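Local coordinates for protein afamin (PDB 5OKL) that carries hydrophobic molecules in body fluids, binds vitamin E and keeps lipidated Wnt proteins soluble and active, at residues H140-V145 with T159-F164; E165-S170 with N179-R184. All blocks are in the same frame, centred on the assembly; numbering follows the deposited sequence.

Contact 1: residues H140-V145 with T159-F164; sequences HFLYEV and TVAVHF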
loop_
_atom_site.group_PDB
_atom_site.type_symbol
_atom_site.label_atom_id
_atom_site.label_comp_id
_atom_site.label_asym_id
_atom_site.label_seq_id
_atom_site.Cartn_x
_atom_site.Cartn_y
_atom_site.Cartn_z
ATOM N N HIS A 140 -6.560 -23.824 0.402
ATOM C CA HIS A 140 -7.254 -23.179 -0.721
ATOM C C HIS A 140 -7.401 -21.676 -0.531
ATOM O O HIS A 140 -7.142 -20.914 -1.441
ATOM C CB HIS A 140 -8.625 -23.834 -0.987
ATOM C CG HIS A 140 -8.565 -24.969 -1.965
ATOM N ND1 HIS A 140 -8.444 -26.287 -1.574
ATOM C CD2 HIS A 140 -8.574 -24.977 -3.320
ATOM C CE1 HIS A 140 -8.402 -27.058 -2.645
ATOM N NE2 HIS A 140 -8.477 -26.288 -3.717
ATOM N N PHE A 141 -7.819 -21.254 0.653
ATOM C CA PHE A 141 -7.873 -19.828 0.999
ATOM C C PHE A 141 -6.517 -19.129 0.760
ATOM O O PHE A 141 -6.455 -18.101 0.070
ATOM C CB PHE A 141 -8.333 -19.664 2.444
ATOM C CG PHE A 141 -8.367 -18.238 2.913
ATOM C CD1 PHE A 141 -9.388 -17.376 2.509
ATOM C CD2 PHE A 141 -7.376 -17.754 3.756
ATOM C CE1 PHE A 141 -9.417 -16.062 2.951
ATOM C CE2 PHE A 141 -7.389 -16.440 4.198
ATOM C CZ PHE A 141 -8.417 -15.588 3.807
ATOM N N LEU A 142 -5.445 -19.716 1.296
ATOM C CA LEU A 142 -4.091 -19.136 1.175
ATOM C C LEU A 142 -3.620 -19.028 -0.257
ATOM O O LEU A 142 -3.046 -18.020 -0.642
ATOM C CB LEU A 142 -3.054 -19.933 1.973
ATOM C CG LEU A 142 -2.925 -19.601 3.449
ATOM C CD1 LEU A 142 -2.012 -20.625 4.090
ATOM C CD2 LEU A 142 -2.406 -18.200 3.663
ATOM N N TYR A 143 -3.858 -20.084 -1.029
ATOM C CA TYR A 143 -3.575 -20.104 -2.466
ATOM C C TYR A 143 -4.288 -18.981 -3.196
ATOM O O TYR A 143 -3.671 -18.238 -3.950
ATOM C CB TYR A 143 -3.973 -21.475 -3.053
ATOM C CG TYR A 143 -4.103 -21.524 -4.555
ATOM C CD1 TYR A 143 -2.980 -21.487 -5.364
ATOM C CD2 TYR A 143 -5.364 -21.618 -5.167
ATOM C CE1 TYR A 143 -3.097 -21.530 -6.741
ATOM C CE2 TYR A 143 -5.488 -21.672 -6.551
ATOM C CZ TYR A 143 -4.356 -21.632 -7.332
ATOM O OH TYR A 143 -4.463 -21.669 -8.696
ATOM N N GLU A 144 -5.589 -18.862 -2.952
ATOM C CA GLU A 144 -6.438 -17.899 -3.652
ATOM C C GLU A 144 -6.161 -16.448 -3.227
ATOM O O GLU A 144 -6.181 -15.546 -4.048
ATOM C CB GLU A 144 -7.932 -18.245 -3.458
ATOM C CG GLU A 144 -8.381 -19.605 -4.026
ATOM C CD GLU A 144 -8.366 -19.731 -5.544
ATOM O OE1 GLU A 144 -8.172 -18.728 -6.258
ATOM O OE2 GLU A 144 -8.564 -20.864 -6.040
ATOM N N VAL A 145 -5.890 -16.224 -1.950
ATOM C CA VAL A 145 -5.522 -14.879 -1.482
ATOM C C VAL A 145 -4.119 -14.506 -1.993
ATOM O O VAL A 145 -3.927 -13.413 -2.512
ATOM C CB VAL A 145 -5.635 -14.755 0.050
ATOM C CG1 VAL A 145 -5.206 -13.380 0.529
ATOM C CG2 VAL A 145 -7.078 -15.000 0.489
ATOM N N THR A 159 -1.705 -14.889 9.599
ATOM C CA THR A 159 -2.628 -14.347 10.607
ATOM C C THR A 159 -4.031 -14.087 10.019
ATOM O O THR A 159 -5.041 -14.289 10.697
ATOM C CB THR A 159 -2.073 -13.058 11.239
ATOM O OG1 THR A 159 -0.830 -13.351 11.920
ATOM C CG2 THR A 159 -3.057 -12.463 12.224
ATOM N N VAL A 160 -4.093 -13.619 8.772
ATOM C CA VAL A 160 -5.381 -13.470 8.074
ATOM C C VAL A 160 -6.124 -14.820 7.979
ATOM O O VAL A 160 -7.331 -14.892 8.240
ATOM C CB VAL A 160 -5.195 -12.813 6.682
ATOM C CG1 VAL A 160 -6.421 -12.963 5.796
ATOM C CG2 VAL A 160 -4.842 -11.336 6.842
ATOM N N ALA A 161 -5.395 -15.883 7.631
ATOM C CA ALA A 161 -5.980 -17.232 7.502
ATOM C C ALA A 161 -6.521 -17.796 8.813
ATOM O O ALA A 161 -7.571 -18.427 8.825
ATOM C CB ALA A 161 -4.976 -18.193 6.886
ATOM N N VAL A 162 -5.812 -17.561 9.912
ATOM C CA VAL A 162 -6.292 -17.929 11.258
ATOM C C VAL A 162 -7.597 -17.176 11.602
ATOM O O VAL A 162 -8.484 -17.754 12.214
ATOM C CB VAL A 162 -5.204 -17.684 12.341
ATOM C CG1 VAL A 162 -5.770 -17.797 13.757
ATOM C CG2 VAL A 162 -4.040 -18.653 12.160
ATOM N N HIS A 163 -7.701 -15.903 11.220
ATOM C CA HIS A 163 -8.945 -15.136 11.373
ATOM C C HIS A 163 -10.061 -15.643 10.432
ATOM O O HIS A 163 -11.251 -15.509 10.742
ATOM C CB HIS A 163 -8.738 -13.634 11.132
ATOM C CG HIS A 163 -7.883 -12.958 12.155
ATOM N ND1 HIS A 163 -7.739 -13.430 13.442
ATOM C CD2 HIS A 163 -7.130 -11.836 12.080
ATOM C CE1 HIS A 163 -6.935 -12.629 14.117
ATOM N NE2 HIS A 163 -6.557 -11.650 13.315
ATOM N N PHE A 164 -9.678 -16.196 9.283
ATOM C CA PHE A 164 -10.637 -16.806 8.363
ATOM C C PHE A 164 -11.181 -18.150 8.881
ATOM O O PHE A 164 -12.375 -18.424 8.766
ATOM C CB PHE A 164 -10.015 -16.973 6.975
ATOM C CG PHE A 164 -11.036 -17.104 5.859
ATOM C CD1 PHE A 164 -11.787 -16.001 5.448
ATOM C CD2 PHE A 164 -11.225 -18.324 5.203
ATOM C CE1 PHE A 164 -12.712 -16.116 4.424
ATOM C CE2 PHE A 164 -12.148 -18.440 4.171
ATOM C CZ PHE A 164 -12.890 -17.336 3.780
#

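Contact 2: residues E165-S170 with N179-R184; sequences EEVAKS and NCLQTR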
loop_
_atom_site.group_PDB
_atom_site.type_symbol
_atom_site.label_atom_id
_atom_site.label_comp_id
_atom_site.label_asym_id
_atom_site.label_seq_id
_atom_site.Cartn_x
_atom_site.Cartn_y
_atom_site.Cartn_z
ATOM N N GLU A 165 -10.316 -18.984 9.453
ATOM C CA GLU A 165 -10.743 -20.260 10.071
ATOM C C GLU A 165 -11.782 -20.045 11.181
ATOM O O GLU A 165 -12.752 -20.799 11.275
ATOM C CB GLU A 165 -9.543 -21.053 10.622
ATOM C CG GLU A 165 -9.920 -22.369 11.307
ATOM C CD GLU A 165 -8.745 -23.320 11.535
ATOM O OE1 GLU A 165 -8.748 -24.041 12.563
ATOM O OE2 GLU A 165 -7.818 -23.364 10.696
ATOM N N GLU A 166 -11.570 -19.019 12.002
ATOM C CA GLU A 166 -12.512 -18.661 13.072
ATOM C C GLU A 166 -13.851 -18.156 12.498
ATOM O O GLU A 166 -14.911 -18.563 12.971
ATOM C CB GLU A 166 -11.900 -17.615 14.023
ATOM C CG GLU A 166 -10.688 -18.117 14.812
ATOM C CD GLU A 166 -9.874 -17.012 15.499
ATOM O OE1 GLU A 166 -10.248 -15.818 15.427
ATOM O OE2 GLU A 166 -8.839 -17.342 16.117
ATOM N N VAL A 167 -13.790 -17.302 11.471
ATOM C CA VAL A 167 -14.990 -16.747 10.826
ATOM C C VAL A 167 -15.772 -17.809 10.038
ATOM O O VAL A 167 -16.995 -17.927 10.192
ATOM C CB VAL A 167 -14.662 -15.540 9.916
ATOM C CG1 VAL A 167 -15.858 -15.143 9.073
ATOM C CG2 VAL A 167 -14.215 -14.338 10.732
ATOM N N ALA A 168 -15.073 -18.611 9.232
ATOM C CA ALA A 168 -15.635 -19.835 8.615
ATOM C C ALA A 168 -16.379 -20.729 9.619
ATOM O O ALA A 168 -17.531 -21.125 9.391
ATOM C CB ALA A 168 -14.544 -20.648 7.943
ATOM N N LYS A 169 -15.717 -21.013 10.744
ATOM C CA LYS A 169 -16.270 -21.903 11.771
ATOM C C LYS A 169 -17.486 -21.332 12.516
ATOM O O LYS A 169 -18.307 -22.114 13.022
ATOM C CB LYS A 169 -15.183 -22.363 12.756
ATOM C CG LYS A 169 -15.393 -23.775 13.305
ATOM C CD LYS A 169 -15.638 -24.821 12.206
ATOM C CE LYS A 169 -15.122 -26.211 12.563
ATOM N NZ LYS A 169 -13.674 -26.317 12.239
ATOM N N SER A 170 -17.632 -20.000 12.547
ATOM C CA SER A 170 -18.837 -19.362 13.107
ATOM C C SER A 170 -20.038 -19.382 12.153
ATOM O O SER A 170 -21.048 -18.745 12.458
ATOM C CB SER A 170 -18.565 -17.913 13.474
ATOM O OG SER A 170 -18.586 -17.128 12.297
ATOM N N ASN A 179 -22.832 -18.281 1.929
ATOM C CA ASN A 179 -23.106 -16.835 1.964
ATOM C C ASN A 179 -22.883 -16.203 3.347
ATOM O O ASN A 179 -22.677 -14.991 3.450
ATOM C CB ASN A 179 -24.530 -16.541 1.490
ATOM C CG ASN A 179 -24.803 -15.052 1.337
ATOM O OD1 ASN A 179 -25.869 -14.562 1.716
ATOM N ND2 ASN A 179 -23.829 -14.319 0.801
ATOM N N CYS A 180 -22.954 -17.007 4.407
ATOM C CA CYS A 180 -22.477 -16.574 5.726
ATOM C C CYS A 180 -20.977 -16.232 5.688
ATOM O O CYS A 180 -20.563 -15.245 6.271
ATOM C CB CYS A 180 -22.742 -17.649 6.790
ATOM S SG CYS A 180 -21.969 -17.327 8.397
ATOM N N LEU A 181 -20.180 -17.058 5.013
ATOM C CA LEU A 181 -18.733 -16.865 4.933
ATOM C C LEU A 181 -18.330 -15.637 4.105
ATOM O O LEU A 181 -17.423 -14.928 4.519
ATOM C CB LEU A 181 -18.049 -18.137 4.408
ATOM C CG LEU A 181 -16.513 -18.185 4.292
ATOM C CD1 LEU A 181 -15.813 -17.984 5.633
ATOM C CD2 LEU A 181 -16.085 -19.499 3.648
ATOM N N GLN A 182 -18.997 -15.367 2.976
ATOM C CA GLN A 182 -18.673 -14.188 2.125
ATOM C C GLN A 182 -18.937 -12.841 2.824
ATOM O O GLN A 182 -18.073 -11.953 2.827
ATOM C CB GLN A 182 -19.431 -14.223 0.793
ATOM C CG GLN A 182 -18.958 -13.167 -0.210
ATOM C CD GLN A 182 -19.726 -13.179 -1.521
ATOM O OE1 GLN A 182 -20.816 -13.748 -1.615
ATOM N NE2 GLN A 182 -19.160 -12.539 -2.543
ATOM N N THR A 183 -20.142 -12.682 3.372
ATOM C CA THR A 183 -20.370 -11.733 4.458
ATOM C C THR A 183 -19.526 -12.235 5.658
ATOM O O THR A 183 -19.176 -13.404 5.730
ATOM C CB THR A 183 -21.866 -11.643 4.841
ATOM O OG1 THR A 183 -22.666 -11.598 3.648
ATOM C CG2 THR A 183 -22.158 -10.410 5.703
ATOM N N ARG A 184 -19.203 -11.352 6.579
ATOM C CA ARG A 184 -18.305 -11.674 7.725
ATOM C C ARG A 184 -16.809 -11.805 7.377
ATOM O O ARG A 184 -15.984 -11.629 8.276
ATOM C CB ARG A 184 -18.761 -12.906 8.539
ATOM C CG ARG A 184 -20.189 -12.858 9.027
ATOM C CD ARG A 184 -20.477 -14.064 9.905
ATOM N NE ARG A 184 -21.867 -14.072 10.361
ATOM C CZ ARG A 184 -22.433 -15.041 11.094
ATOM N NH1 ARG A 184 -21.728 -16.099 11.473
ATOM N NH2 ARG A 184 -23.713 -14.942 11.447
#

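Contact 1: residues H140-V145 with T159-F164
The ring of F141 lies flat over the ring of F164 in an offset stack, with centroids 3.9 Å apart and planes only 12° from parallel. CE1 of F141 sits over the middle of the F164 ring, whereas the atoms of F164 above F141 are displaced toward its rim. F164 also brings its CB over the same face of F141, a CH-pi contact 4.0 Å from CB to the F141 ring centroid. V145 CG2, one helical turn along, covers the opposite face of F141. V160 meets the ring in its plane, CG1 lying 3.9 Å from F141 CZ. This is helix-helix packing in the first domain of the mainly helical albumin fold: the segments of helices 136-148 and 154-169 cross at 131°, their axes 10.3 Å apart at closest approach. At chi1 178° the F141 ring extends away from its backbone N toward A161, where CE2 of F141 stops 3.7 Å from CA of A161. Replacing F141 by an alanine would probably strip F164 of its stacking partner and open a gap beside V160. L142 adds a flank, its CD2 4.1 Å from A161 CB, and packs on Y24 and I28 of helix 22-33.

Contact 2: residues E165-S170 with N179-R184
L181 and A168 supply the closest apolar contact, at the nearest approach of the two backbones, where their CA atoms are 5.7 Å apart. The CD1 branch of L181 does the touching: it lies 3.5 Å from A168 CA and 3.7 Å from A168 CB, against the backbone as much as the methyl. A chi1 of -178° swings the isobutyl group toward the helix, and chi2 near 60° turns CD1 onto A168. One residue earlier, V167 sets its CG1 against the backbone O and CB of R184, 3.6 Å from that O, where the valine crosses the base of the extended arginine chain.

The polar contacts gather at the end of helix 154-169. NH1 of R184 gives two weak hydrogen bonds, one to S170 O at 2.9 Å with a bent N-H...O angle of 120°, the other to S170 OG at 3.4 Å. The hydroxyl's own bond to V167 O, 2.8 Å from OG, orients it, and OG also accepts the weak bond from NH1. Over one face of the R184 guanidinium lies C180 SG.

Covalently, C180 is joined to C171 in a disulfide, one of the many bridges characteristic of albumins, linking the residue just after S170 to helix 177-182. The whole contact lies at the protein surface, with helix 136-148 alongside: its L137 packs on A168.

Contacts 1 and 2 follow in series along the chain, contact 1 closing at F164 before contact 2 opens at E165. Their centres are 12 Å apart, and both draw on helix 154-169: its middle turns pack on helix 136-148, its last turns on helix 177-182. They meet directly, F164 CZ lying 3.5 Å from L181 CD1, so the apolar packing passes from F141 through F164 to L181 and A168, from the buried contact 1 to the surface contact 2. All four segments belong to the first albumin domain, whereas the experimentally defined pocket for hydrophobic ligands spans residues 194-298. The two contacts join three successive helices just ahead of helix 186-209, which runs into that region.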